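Local coordinates for CCHC-type domain-containing protein (Trypanosoma brucei brucei, PDB 7C4C), which probably acts as a 3'-5' RNA exonuclease, with zinc knuckles that bind nucleotides and zinc, at residues L99-R104 against D123-F128; R36-D41 against R94-L99. All coordinates share one frame; numbering follows the deposited sequence.

Contact 1: residues L99-R104 against D123-F128; sequences LFFDCR and DLQVFF. With 5GP (guanosine-5'-monophosphate), chain P.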
loop_
_atom_site.group_PDB
_atom_site.type_symbol
_atom_site.label_atom_id
_atom_site.label_comp_id
_atom_site.label_asym_id
_atom_site.label_seq_id
_atom_site.Cartn_x
_atom_site.Cartn_y
_atom_site.Cartn_z
ATOM N N LEU A 99 -8.553 8.448 -8.614
ATOM C CA LEU A 99 -7.684 7.458 -8.005
ATOM C C LEU A 99 -8.338 6.086 -8.076
ATOM O O LEU A 99 -9.455 5.895 -7.582
ATOM C CB LEU A 99 -7.363 7.833 -6.560
ATOM C CG LEU A 99 -6.728 9.215 -6.368
ATOM C CD1 LEU A 99 -7.239 9.797 -5.069
ATOM C CD2 LEU A 99 -5.210 9.161 -6.371
ATOM N N PHE A 100 -7.640 5.139 -8.697
ATOM C CA PHE A 100 -8.021 3.737 -8.699
ATOM C C PHE A 100 -6.961 2.950 -7.954
ATOM O O PHE A 100 -5.850 3.435 -7.716
ATOM C CB PHE A 100 -8.164 3.189 -10.133
ATOM C CG PHE A 100 -9.284 3.815 -10.919
ATOM C CD1 PHE A 100 -9.145 5.083 -11.457
ATOM C CD2 PHE A 100 -10.478 3.126 -11.128
ATOM C CE1 PHE A 100 -10.171 5.670 -12.174
ATOM C CE2 PHE A 100 -11.517 3.707 -11.845
ATOM C CZ PHE A 100 -11.357 4.989 -12.367
ATOM N N PHE A 101 -7.317 1.722 -7.585
ATOM C CA PHE A 101 -6.348 0.708 -7.180
ATOM C C PHE A 101 -6.534 -0.453 -8.146
ATOM O O PHE A 101 -7.524 -1.188 -8.045
ATOM C CB PHE A 101 -6.551 0.278 -5.733
ATOM C CG PHE A 101 -5.383 -0.483 -5.165
ATOM C CD1 PHE A 101 -4.306 0.195 -4.608
ATOM C CD2 PHE A 101 -5.359 -1.864 -5.187
ATOM C CE1 PHE A 101 -3.225 -0.501 -4.074
ATOM C CE2 PHE A 101 -4.262 -2.583 -4.654
ATOM C CZ PHE A 101 -3.202 -1.905 -4.104
ATOM N N ASP A 102 -5.588 -0.616 -9.078
ATOM C CA ASP A 102 -5.743 -1.490 -10.252
ATOM C C ASP A 102 -6.955 -1.072 -11.077
ATOM O O ASP A 102 -8.086 -1.449 -10.765
ATOM C CB ASP A 102 -5.866 -2.986 -9.894
ATOM C CG ASP A 102 -5.970 -3.888 -11.157
ATOM O OD1 ASP A 102 -5.773 -3.352 -12.272
ATOM O OD2 ASP A 102 -6.153 -5.126 -11.057
ATOM N N CYS A 103 -6.723 -0.322 -12.147
ATOM C CA CYS A 103 -7.800 0.295 -12.906
ATOM C C CYS A 103 -8.226 -0.518 -14.116
ATOM O O CYS A 103 -9.204 -0.135 -14.763
ATOM C CB CYS A 103 -7.386 1.689 -13.383
ATOM S SG CYS A 103 -6.116 1.675 -14.667
ATOM N N ARG A 104 -7.523 -1.620 -14.423
ATOM C CA ARG A 104 -7.636 -2.299 -15.720
ATOM C C ARG A 104 -9.074 -2.710 -16.034
ATOM O O ARG A 104 -9.667 -2.259 -17.023
ATOM C CB ARG A 104 -6.717 -3.525 -15.747
ATOM C CG ARG A 104 -5.247 -3.175 -15.901
ATOM C CD ARG A 104 -4.358 -4.370 -15.665
ATOM N NE ARG A 104 -4.520 -4.907 -14.321
ATOM C CZ ARG A 104 -3.828 -5.937 -13.840
ATOM N NH1 ARG A 104 -2.915 -6.542 -14.592
ATOM N NH2 ARG A 104 -4.051 -6.364 -12.601
ATOM N N ASP A 123 -3.344 5.329 -10.990
ATOM C CA ASP A 123 -3.559 4.002 -10.408
ATOM C C ASP A 123 -2.544 3.803 -9.279
ATOM O O ASP A 123 -1.331 3.772 -9.523
ATOM C CB ASP A 123 -3.457 2.919 -11.485
ATOM C CG ASP A 123 -3.736 1.502 -10.944
ATOM O OD1 ASP A 123 -4.054 1.357 -9.742
ATOM O OD2 ASP A 123 -3.718 0.539 -11.751
ATOM N N LEU A 124 -3.025 3.666 -8.036
ATOM C CA LEU A 124 -2.075 3.621 -6.917
ATOM C C LEU A 124 -1.405 2.268 -6.760
ATOM O O LEU A 124 -0.280 2.205 -6.254
ATOM C CB LEU A 124 -2.726 4.009 -5.587
ATOM C CG LEU A 124 -3.392 5.387 -5.591
ATOM C CD1 LEU A 124 -4.295 5.537 -4.364
ATOM C CD2 LEU A 124 -2.351 6.457 -5.627
ATOM N N GLN A 125 -2.068 1.179 -7.147
ATOM C CA GLN A 125 -1.352 -0.088 -7.236
ATOM C C GLN A 125 -0.177 0.046 -8.185
ATOM O O GLN A 125 0.930 -0.419 -7.890
ATOM C CB GLN A 125 -2.280 -1.209 -7.708
ATOM C CG GLN A 125 -1.659 -2.597 -7.629
ATOM C CD GLN A 125 -2.494 -3.693 -8.298
ATOM O OE1 GLN A 125 -2.741 -3.639 -9.497
ATOM N NE2 GLN A 125 -2.901 -4.707 -7.526
ATOM N N VAL A 126 -0.400 0.695 -9.329
ATOM C CA VAL A 126 0.686 0.932 -10.272
ATOM C C VAL A 126 1.711 1.867 -9.646
ATOM O O VAL A 126 2.921 1.706 -9.840
ATOM C CB VAL A 126 0.124 1.486 -11.602
ATOM C CG1 VAL A 126 1.184 2.227 -12.398
ATOM C CG2 VAL A 126 -0.469 0.358 -12.426
ATOM N N PHE A 127 1.246 2.832 -8.844
ATOM C CA PHE A 127 2.180 3.706 -8.148
ATOM C C PHE A 127 3.096 2.901 -7.236
ATOM O O PHE A 127 4.323 3.066 -7.260
ATOM C CB PHE A 127 1.416 4.757 -7.354
ATOM C CG PHE A 127 2.198 6.002 -7.083
ATOM C CD1 PHE A 127 3.576 5.977 -6.978
ATOM C CD2 PHE A 127 1.544 7.213 -6.953
ATOM C CE1 PHE A 127 4.289 7.141 -6.739
ATOM C CE2 PHE A 127 2.251 8.379 -6.712
ATOM C CZ PHE A 127 3.623 8.345 -6.607
ATOM N N PHE A 128 2.514 2.009 -6.435
ATOM C CA PHE A 128 3.304 1.216 -5.506
ATOM C C PHE A 128 4.314 0.347 -6.245
ATOM O O PHE A 128 5.479 0.250 -5.835
ATOM C CB PHE A 128 2.379 0.355 -4.646
ATOM C CG PHE A 128 3.087 -0.380 -3.549
ATOM C CD1 PHE A 128 3.325 0.237 -2.329
ATOM C CD2 PHE A 128 3.524 -1.695 -3.739
ATOM C CE1 PHE A 128 3.985 -0.441 -1.296
ATOM C CE2 PHE A 128 4.185 -2.383 -2.711
ATOM C CZ PHE A 128 4.421 -1.748 -1.493
HETATM P P 5GP P . -2.006 -11.202 -5.663
HETATM O O1P 5GP P . -0.525 -11.354 -5.395
HETATM O O2P 5GP P . -2.496 -12.012 -6.840
HETATM O O3P 5GP P . -2.893 -11.298 -4.443
HETATM O "O5'" 5GP P . -2.173 -9.683 -6.128
HETATM C "C5'" 5GP P . -3.406 -8.994 -5.954
HETATM C "C4'" 5GP P . -3.681 -8.035 -7.089
HETATM O "O4'" 5GP P . -3.135 -8.573 -8.329
HETATM C "C3'" 5GP P . -5.153 -7.760 -7.395
HETATM O "O3'" 5GP P . -5.718 -6.726 -6.604
HETATM C "C2'" 5GP P . -5.144 -7.448 -8.885
HETATM O "O2'" 5GP P . -4.730 -6.108 -9.115
HETATM C "C1'" 5GP P . -4.055 -8.398 -9.384
HETATM N N9 5GP P . -4.595 -9.733 -9.738
HETATM C C8 5GP P . -4.026 -10.906 -9.398
HETATM N N7 5GP P . -4.771 -11.934 -9.869
HETATM C C5 5GP P . -5.825 -11.394 -10.519
HETATM C C6 5GP P . -6.901 -11.949 -11.196
HETATM O O6 5GP P . -7.004 -13.193 -11.270
HETATM N N1 5GP P . -7.816 -11.145 -11.758
HETATM C C2 5GP P . -7.711 -9.807 -11.679
HETATM N N2 5GP P . -8.645 -9.002 -12.252
HETATM N N3 5GP P . -6.670 -9.244 -11.026
HETATM C C4 5GP P . -5.712 -10.013 -10.440
#
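Asp-123 reaches with its carboxylate to the backbone amides of Asp-102 and Cys-103, just past strand 97-100. Its CG lies anti to the backbone N (chi1 -178°), which carries the oxygens to the turn. OD1 takes the amide of Asp-102, N to OD1 2.6 Å, on the syn side. OD2 takes Cys-103 N at 3.2 Å from above the carboxylate plane. Asp-123 is the N-cap of helix 124-136, and OD1 also receives a weak capping bond from Gln-125 N. A backbone bond from Leu-124 N to Phe-100 O, 2.9 Å, continues the parallel pairing.

The apolar part lies beside it. Gln-125 CB sits over the centre of the Phe-101 ring, 3.7 Å from the centroid, in a CH-pi contact. Leu-99 CD2 meets Leu-124 CD2 at 4.0 Å. Ile-195 of helix 182-202 packs on Phe-101 and on both leucines.

The third group is polar and holds a nucleotide. Asp-102 OD2 accepts from O2' of the guanosine monophosphate of chain P (2.6 Å), and Gln-125 NE2 donates to the same O2' (2.8 Å). Arg-104 grips the Asp-102 carboxylate side-on through NE and NH2, while its NH1 hydrogen-bonds to Pro-240 O and forms a salt bridge with Asp-237. A strand end joined to a capped helix here forms a ribose 2'-hydroxyl site in the exonuclease domain of the RNase H-like superfamily.

Contact 2: residues R36-D41 against R94-L99; sequences RSIALD and REIRKL. With MN (manganese (II) ion), chain I; MN (manganese (II) ion), chain H; 5GP (guanosine-5'-monophosphate), chain N.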
loop_
_atom_site.group_PDB
_atom_site.type_symbol
_atom_site.label_atom_id
_atom_site.label_comp_id
_atom_site.label_asym_id
_atom_site.label_seq_id
_atom_site.Cartn_x
_atom_site.Cartn_y
_atom_site.Cartn_z
ATOM N N ARG A 36 -10.662 17.909 -5.825
ATOM C CA ARG A 36 -9.407 17.846 -6.555
ATOM C C ARG A 36 -8.985 16.416 -6.834
ATOM O O ARG A 36 -8.325 16.162 -7.850
ATOM C CB ARG A 36 -8.303 18.581 -5.781
ATOM C CG ARG A 36 -6.874 18.348 -6.286
ATOM C CD ARG A 36 -6.543 19.115 -7.571
ATOM N NE ARG A 36 -5.220 18.747 -8.084
ATOM C CZ ARG A 36 -5.009 17.781 -8.974
ATOM N NH1 ARG A 36 -6.031 17.092 -9.464
ATOM N NH2 ARG A 36 -3.779 17.505 -9.385
ATOM N N SER A 37 -9.375 15.476 -5.962
ATOM C CA SER A 37 -9.165 14.055 -6.176
ATOM C C SER A 37 -10.416 13.282 -5.767
ATOM O O SER A 37 -11.058 13.598 -4.760
ATOM C CB SER A 37 -7.954 13.554 -5.380
ATOM O OG SER A 37 -6.798 14.317 -5.700
ATOM N N ILE A 38 -10.747 12.255 -6.539
ATOM C CA ILE A 38 -11.866 11.373 -6.236
ATOM C C ILE A 38 -11.366 9.949 -6.342
ATOM O O ILE A 38 -10.929 9.530 -7.419
ATOM C CB ILE A 38 -13.041 11.583 -7.197
ATOM C CG1 ILE A 38 -13.387 13.062 -7.293
ATOM C CG2 ILE A 38 -14.237 10.775 -6.749
ATOM C CD1 ILE A 38 -14.453 13.364 -8.337
ATOM N N ALA A 39 -11.418 9.210 -5.238
ATOM C CA ALA A 39 -11.165 7.778 -5.296
ATOM C C ALA A 39 -12.358 7.086 -5.926
ATOM O O ALA A 39 -13.504 7.449 -5.665
ATOM C CB ALA A 39 -10.926 7.220 -3.896
ATOM N N LEU A 40 -12.095 6.083 -6.746
ATOM C CA LEU A 40 -13.149 5.381 -7.462
ATOM C C LEU A 40 -12.944 3.880 -7.374
ATOM O O LEU A 40 -11.808 3.395 -7.317
ATOM C CB LEU A 40 -13.192 5.786 -8.930
ATOM C CG LEU A 40 -13.715 7.185 -9.239
ATOM C CD1 LEU A 40 -13.589 7.409 -10.737
ATOM C CD2 LEU A 40 -15.167 7.327 -8.790
ATOM N N ASP A 41 -14.064 3.153 -7.382
ATOM C CA ASP A 41 -14.057 1.696 -7.419
ATOM C C ASP A 41 -15.427 1.223 -7.909
ATOM O O ASP A 41 -16.401 1.980 -7.904
ATOM C CB ASP A 41 -13.706 1.121 -6.038
ATOM C CG ASP A 41 -13.290 -0.339 -6.088
ATOM O OD1 ASP A 41 -12.455 -0.705 -6.944
ATOM O OD2 ASP A 41 -13.792 -1.119 -5.248
ATOM N N ARG A 94 -9.945 16.404 -16.645
ATOM C CA ARG A 94 -8.591 15.997 -16.290
ATOM C C ARG A 94 -8.008 16.845 -15.180
ATOM O O ARG A 94 -6.931 16.520 -14.679
ATOM C CB ARG A 94 -7.664 16.015 -17.508
ATOM C CG ARG A 94 -7.585 17.313 -18.275
ATOM C CD ARG A 94 -6.519 17.206 -19.379
ATOM N NE ARG A 94 -6.868 16.194 -20.376
ATOM C CZ ARG A 94 -5.990 15.560 -21.154
ATOM N NH1 ARG A 94 -6.404 14.655 -22.042
ATOM N NH2 ARG A 94 -4.698 15.829 -21.043
ATOM N N GLU A 95 -8.692 17.903 -14.766
ATOM C CA GLU A 95 -8.225 18.644 -13.607
ATOM C C GLU A 95 -8.645 18.000 -12.292
ATOM O O GLU A 95 -8.127 18.387 -11.241
ATOM C CB GLU A 95 -8.711 20.095 -13.672
ATOM C CG GLU A 95 -8.202 20.849 -14.890
ATOM C CD GLU A 95 -6.699 20.679 -15.109
ATOM O OE1 GLU A 95 -5.936 20.682 -14.116
ATOM O OE2 GLU A 95 -6.280 20.534 -16.282
ATOM N N ILE A 96 -9.548 17.026 -12.320
ATOM C CA ILE A 96 -9.929 16.274 -11.129
ATOM C C ILE A 96 -9.274 14.897 -11.218
ATOM O O ILE A 96 -9.623 14.088 -12.089
ATOM C CB ILE A 96 -11.451 16.151 -11.000
ATOM C CG1 ILE A 96 -12.103 17.530 -11.070
ATOM C CG2 ILE A 96 -11.812 15.441 -9.700
ATOM C CD1 ILE A 96 -13.605 17.499 -10.941
ATOM N N ARG A 97 -8.329 14.623 -10.322
ATOM C CA ARG A 97 -7.630 13.348 -10.338
ATOM C C ARG A 97 -8.583 12.219 -9.956
ATOM O O ARG A 97 -9.361 12.346 -9.012
ATOM C CB ARG A 97 -6.439 13.397 -9.381
ATOM C CG ARG A 97 -5.716 12.082 -9.246
ATOM C CD ARG A 97 -4.468 12.190 -8.362
ATOM N NE ARG A 97 -3.368 12.911 -9.007
ATOM C CZ ARG A 97 -2.853 14.054 -8.562
ATOM N NH1 ARG A 97 -3.328 14.622 -7.460
ATOM N NH2 ARG A 97 -1.856 14.629 -9.217
ATOM N N LYS A 98 -8.541 11.115 -10.699
ATOM C CA LYS A 98 -9.328 9.932 -10.367
ATOM C C LYS A 98 -8.381 8.855 -9.867
ATOM O O LYS A 98 -7.519 8.386 -10.618
ATOM C CB LYS A 98 -10.128 9.414 -11.563
ATOM C CG LYS A 98 -10.604 10.491 -12.532
ATOM C CD LYS A 98 -11.608 11.418 -11.885
ATOM C CE LYS A 98 -12.239 12.310 -12.932
ATOM N NZ LYS A 98 -11.229 12.916 -13.847
ATOM N N LEU A 99 -8.553 8.448 -8.614
ATOM C CA LEU A 99 -7.684 7.458 -8.005
ATOM C C LEU A 99 -8.338 6.086 -8.076
ATOM O O LEU A 99 -9.455 5.895 -7.582
ATOM C CB LEU A 99 -7.363 7.833 -6.560
ATOM C CG LEU A 99 -6.728 9.215 -6.368
ATOM C CD1 LEU A 99 -7.239 9.797 -5.069
ATOM C CD2 LEU A 99 -5.210 9.161 -6.371
HETATM MN MN MN I . -11.779 -2.550 -7.614
HETATM MN MN MN H . -14.148 -3.186 -4.541
HETATM P P 5GP N . -12.509 -5.067 -6.551
HETATM O O1P 5GP N . -12.015 -5.784 -5.315
HETATM O O2P 5GP N . -13.119 -3.707 -6.284
HETATM O O3P 5GP N . -11.543 -5.081 -7.717
HETATM O "O5'" 5GP N . -13.747 -5.931 -7.072
HETATM C "C5'" 5GP N . -14.509 -5.487 -8.186
HETATM C "C4'" 5GP N . -15.376 -6.572 -8.778
HETATM O "O4'" 5GP N . -14.550 -7.663 -9.258
HETATM C "C3'" 5GP N . -16.368 -7.247 -7.840
HETATM O "O3'" 5GP N . -17.551 -6.495 -7.623
HETATM C "C2'" 5GP N . -16.620 -8.578 -8.533
HETATM O "O2'" 5GP N . -17.513 -8.414 -9.624
HETATM C "C1'" 5GP N . -15.234 -8.890 -9.093
HETATM N N9 5GP N . -14.454 -9.738 -8.174
HETATM C C8 5GP N . -13.546 -9.308 -7.282
HETATM N N7 5GP N . -13.021 -10.369 -6.628
HETATM C C5 5GP N . -13.612 -11.466 -7.132
HETATM C C6 5GP N . -13.468 -12.814 -6.856
HETATM O O6 5GP N . -12.653 -13.162 -5.969
HETATM N N1 5GP N . -14.206 -13.705 -7.544
HETATM C C2 5GP N . -15.080 -13.312 -8.487
HETATM N N2 5GP N . -15.809 -14.241 -9.148
HETATM N N3 5GP N . -15.241 -11.998 -8.781
HETATM C C4 5GP N . -14.508 -11.067 -8.113
HETATM O O HOH W 1 -10.557 -1.607 -9.031
HETATM O O HOH W 2 -13.321 -2.727 -9.225
#
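Arg-36 and Arg-97 meet at the N-terminal ends of two neighbouring parallel strands, 37-44 and 97-100, in the central sheet of the RNase H-like exonuclease fold. The axes of segments 37-41 and 97-99 come within 4.6 Å at an angle of 34°. Four backbone bonds join them: Arg-97 N to Arg-36 O, Ile-38 N to Arg-97 O, Leu-99 N to Ile-38 O and Leu-40 N to Leu-99 O.

The side chain of Arg-97 can be followed outward. CB lies 3.7 Å from Arg-36 O and equally near Arg-36 NH1. CG is anti to the backbone N, and the chain runs on past Ser-37, whose OG is 4.1 Å from CD. A bend at chi3 (-72°) then turns the guanidinium. One face of it is met by the Arg-36 guanidinium, with the two planes 36° apart. NH1 and NH2 are each 3.5 Å from Arg-36 NH2, a close approach of like charges. Arg-97 NH2 has a salt bridge to Glu-216, which would offset some of this repulsion.

On the other face of the sheet, Ile-38 CD1 packs on Ile-96 CG2 at 3.6 Å. Lys-98 curls back so that NZ bonds to Ile-96 O, and it also bonds to the carbonyls of Glu-119 and Asp-93.

Strand 37-44 carries Asp-41 into the metal site with Glu-43 and Asp-191. Asp-41 bridges two manganese ions, with OD1 on one at 2.1 Å and OD2 on the other, and phosphate oxygen O2P of the guanosine monophosphate of chain N bridges the same pair.

In the fold
Both contacts use strand 97-100 and share Leu-99. Contact 2 pairs this strand with 37-44 inside the sheet; contact 1 pairs it with the end of the outermost strand 121-123 and with the helix that follows. All touching residues of contact 1 are buried. Contact 2 is largely buried too, but its Arg-36 end is exposed. Contact 2 rests mainly on backbone bonds between strands, while contact 1 depends more on a capping carboxylate and a ribose-binding pair. They touch where Phe-100 CZ packs on Leu-40 CD1 at 3.7 Å. Each leads to a different nucleotide: contact 1 to a ribose hydroxyl, contact 2 to a metal-bound phosphate.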